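Local structure of EvpC (Edwardsiella tarda, 3EAA) at residues T5-D10 and L57-W62. The protein is a key, secreted protein of the type VI secretion system, an Hcp-family hexamer that probably stacks into the secretion tube. Residues are numbered along the deposited sequence; the frame is centred on the assembly and turned at random.
Sequences TYIKLD and LRVTKW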
loop_
_atom_site.group_PDB
_atom_site.type_symbol
_atom_site.label_atom_id
_atom_site.label_comp_id
_atom_site.label_asym_id
_atom_site.label_seq_id
_atom_site.Cartn_x
_atom_site.Cartn_y
_atom_site.Cartn_z
ATOM N N THR A 5 -25.969 14.665 1.791
ATOM C CA THR A 5 -26.645 13.385 1.596
ATOM C C THR A 5 -27.497 12.931 2.793
ATOM O O THR A 5 -27.015 12.857 3.923
ATOM C CB THR A 5 -25.617 12.291 1.299
ATOM O OG1 THR A 5 -24.574 12.833 0.495
ATOM C CG2 THR A 5 -26.267 11.121 0.573
ATOM N N TYR A 6 -28.761 12.611 2.536
ATOM C CA TYR A 6 -29.638 12.088 3.577
ATOM C C TYR A 6 -30.180 10.726 3.188
ATOM O O TYR A 6 -30.277 10.405 2.013
ATOM C CB TYR A 6 -30.816 13.028 3.847
ATOM C CG TYR A 6 -30.458 14.493 3.992
ATOM C CD1 TYR A 6 -30.418 15.330 2.886
ATOM C CD2 TYR A 6 -30.184 15.045 5.237
ATOM C CE1 TYR A 6 -30.100 16.675 3.011
ATOM C CE2 TYR A 6 -29.865 16.389 5.373
ATOM C CZ TYR A 6 -29.825 17.196 4.255
ATOM O OH TYR A 6 -29.516 18.534 4.367
ATOM N N ILE A 7 -30.563 9.936 4.182
ATOM C CA ILE A 7 -31.069 8.593 3.921
ATOM C C ILE A 7 -32.185 8.186 4.889
ATOM O O ILE A 7 -32.080 8.400 6.094
ATOM C CB ILE A 7 -29.932 7.555 3.956
ATOM C CG1 ILE A 7 -30.313 6.319 3.145
ATOM C CG2 ILE A 7 -29.563 7.187 5.394
ATOM C CD1 ILE A 7 -29.230 5.280 3.100
ATOM N N LYS A 8 -33.249 7.594 4.349
ATOM C CA LYS A 8 -34.436 7.261 5.136
ATOM C C LYS A 8 -34.748 5.768 5.232
ATOM O O LYS A 8 -34.700 5.040 4.239
ATOM C CB LYS A 8 -35.662 7.983 4.592
ATOM C CG LYS A 8 -36.967 7.380 5.064
ATOM C CD LYS A 8 -38.144 8.227 4.625
ATOM C CE LYS A 8 -39.398 7.874 5.412
ATOM N NZ LYS A 8 -40.401 8.986 5.412
ATOM N N LEU A 9 -35.076 5.338 6.451
ATOM C CA LEU A 9 -35.442 3.957 6.754
ATOM C C LEU A 9 -36.798 3.930 7.426
ATOM O O LEU A 9 -37.118 4.805 8.232
ATOM C CB LEU A 9 -34.441 3.338 7.718
ATOM C CG LEU A 9 -33.199 2.617 7.209
ATOM C CD1 LEU A 9 -32.144 2.647 8.297
ATOM C CD2 LEU A 9 -33.522 1.186 6.816
ATOM N N ASP A 10 -37.583 2.909 7.109
ATOM C CA ASP A 10 -38.932 2.780 7.643
ATOM C C ASP A 10 -38.931 2.521 9.140
ATOM O O ASP A 10 -38.421 1.503 9.604
ATOM C CB ASP A 10 -39.684 1.678 6.904
ATOM C CG ASP A 10 -39.922 2.025 5.455
ATOM O OD1 ASP A 10 -40.311 3.186 5.194
ATOM O OD2 ASP A 10 -39.716 1.151 4.583
ATOM N N LEU A 57 -24.801 -0.974 -0.966
ATOM C CA LEU A 57 -24.583 0.453 -0.790
ATOM C C LEU A 57 -23.805 0.621 0.495
ATOM O O LEU A 57 -24.145 0.016 1.505
ATOM C CB LEU A 57 -25.911 1.187 -0.676
ATOM C CG LEU A 57 -25.822 2.638 -0.206
ATOM C CD1 LEU A 57 -25.552 3.570 -1.367
ATOM C CD2 LEU A 57 -27.097 3.049 0.495
ATOM N N ARG A 58 -22.748 1.424 0.458
ATOM C CA ARG A 58 -21.908 1.602 1.635
ATOM C C ARG A 58 -22.065 2.984 2.216
ATOM O O ARG A 58 -21.548 3.964 1.690
ATOM C CB ARG A 58 -20.438 1.382 1.301
ATOM C CG ARG A 58 -20.091 -0.035 0.972
ATOM C CD ARG A 58 -18.611 -0.251 1.071
ATOM N NE ARG A 58 -18.189 -0.542 2.432
ATOM C CZ ARG A 58 -17.022 -1.105 2.722
ATOM N NH1 ARG A 58 -16.191 -1.423 1.737
ATOM N NH2 ARG A 58 -16.683 -1.353 3.982
ATOM N N VAL A 59 -22.755 3.062 3.334
ATOM C CA VAL A 59 -23.009 4.358 3.910
ATOM C C VAL A 59 -21.964 4.712 4.953
ATOM O O VAL A 59 -21.480 3.853 5.673
ATOM C CB VAL A 59 -24.435 4.434 4.472
ATOM C CG1 VAL A 59 -24.519 5.435 5.615
ATOM C CG2 VAL A 59 -25.386 4.798 3.359
ATOM N N THR A 60 -21.604 5.985 5.009
ATOM C CA THR A 60 -20.757 6.485 6.078
ATOM C C THR A 60 -21.471 7.611 6.820
ATOM O O THR A 60 -22.095 8.469 6.203
ATOM C CB THR A 60 -19.393 6.973 5.556
ATOM O OG1 THR A 60 -18.759 5.915 4.836
ATOM C CG2 THR A 60 -18.496 7.377 6.705
ATOM N N LYS A 61 -21.382 7.594 8.147
ATOM C CA LYS A 61 -22.040 8.601 8.967
ATOM C C LYS A 61 -21.536 8.554 10.402
ATOM O O LYS A 61 -20.834 7.620 10.785
ATOM C CB LYS A 61 -23.564 8.427 8.918
ATOM C CG LYS A 61 -24.028 6.984 8.942
ATOM C CD LYS A 61 -24.184 6.459 10.363
ATOM C CE LYS A 61 -25.605 6.628 10.879
ATOM N NZ LYS A 61 -25.739 6.143 12.284
ATOM N N TRP A 62 -21.885 9.574 11.186
ATOM C CA TRP A 62 -21.500 9.626 12.587
ATOM C C TRP A 62 -22.423 8.734 13.367
ATOM O O TRP A 62 -23.368 8.173 12.822
ATOM C CB TRP A 62 -21.617 11.043 13.148
ATOM C CG TRP A 62 -20.764 12.052 12.445
ATOM C CD1 TRP A 62 -21.169 13.248 11.912
ATOM C CD2 TRP A 62 -19.362 11.951 12.183
ATOM N NE1 TRP A 62 -20.101 13.895 11.340
ATOM C CE2 TRP A 62 -18.978 13.118 11.488
ATOM C CE3 TRP A 62 -18.389 10.985 12.465
ATOM C CZ2 TRP A 62 -17.668 13.346 11.075
ATOM C CZ3 TRP A 62 -17.087 11.212 12.047
ATOM C CH2 TRP A 62 -16.739 12.383 11.363
#
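Ile-7 alone carries the first strand's side of this contact, meeting Leu-57 and Val-59 of the facing sheet with a single methyl, CD1. Strand 4-9 runs between strands 25-27 and 80-88. Ahead of Ile-7, Thr-5 bonds through its backbone to Val-27 and rests its side chain on the same residue. The backbone of Ile-7 bonds to Ile-25 within its own sheet, while its side chain points across to the other layer. Both chain torsions are extended: CG1 lies roughly anti to the backbone N (chi1 -156°) and CD1 continues the line (chi2 178°), which extends the methyl away from its own strand toward the facing sheet. It reaches Leu-57 tip to tip, CD1 to CD2 at 4.0 Å. Toward Val-59 the approach is slanted: the same Ile-7 CD1 lies 3.9 Å from Val-59 CG2, the branch beside the valine's backbone N. Leu-57 and Val-59, two residues apart on strand 52-62, point to the same side and offer one methyl each. The CA atoms of Ile-7 and Val-59 stay 9.1 Å apart, a spacing of stacked layers, and no hydrogen bond joins the segments. Ile-7 also touches Leu-83, and Val-59 touches Val-27 and Phe-128. Further along, Leu-9 packs on Phe-80. This is core packing between two antiparallel sheets of the Hcp fold, within one subunit. Three buried branched side chains meet through methyl groups alone, burying a modest 84 Å², consistent with dispersion and exclusion of water as this contact's contribution to sheet packing, with no polar bond to fix a direction.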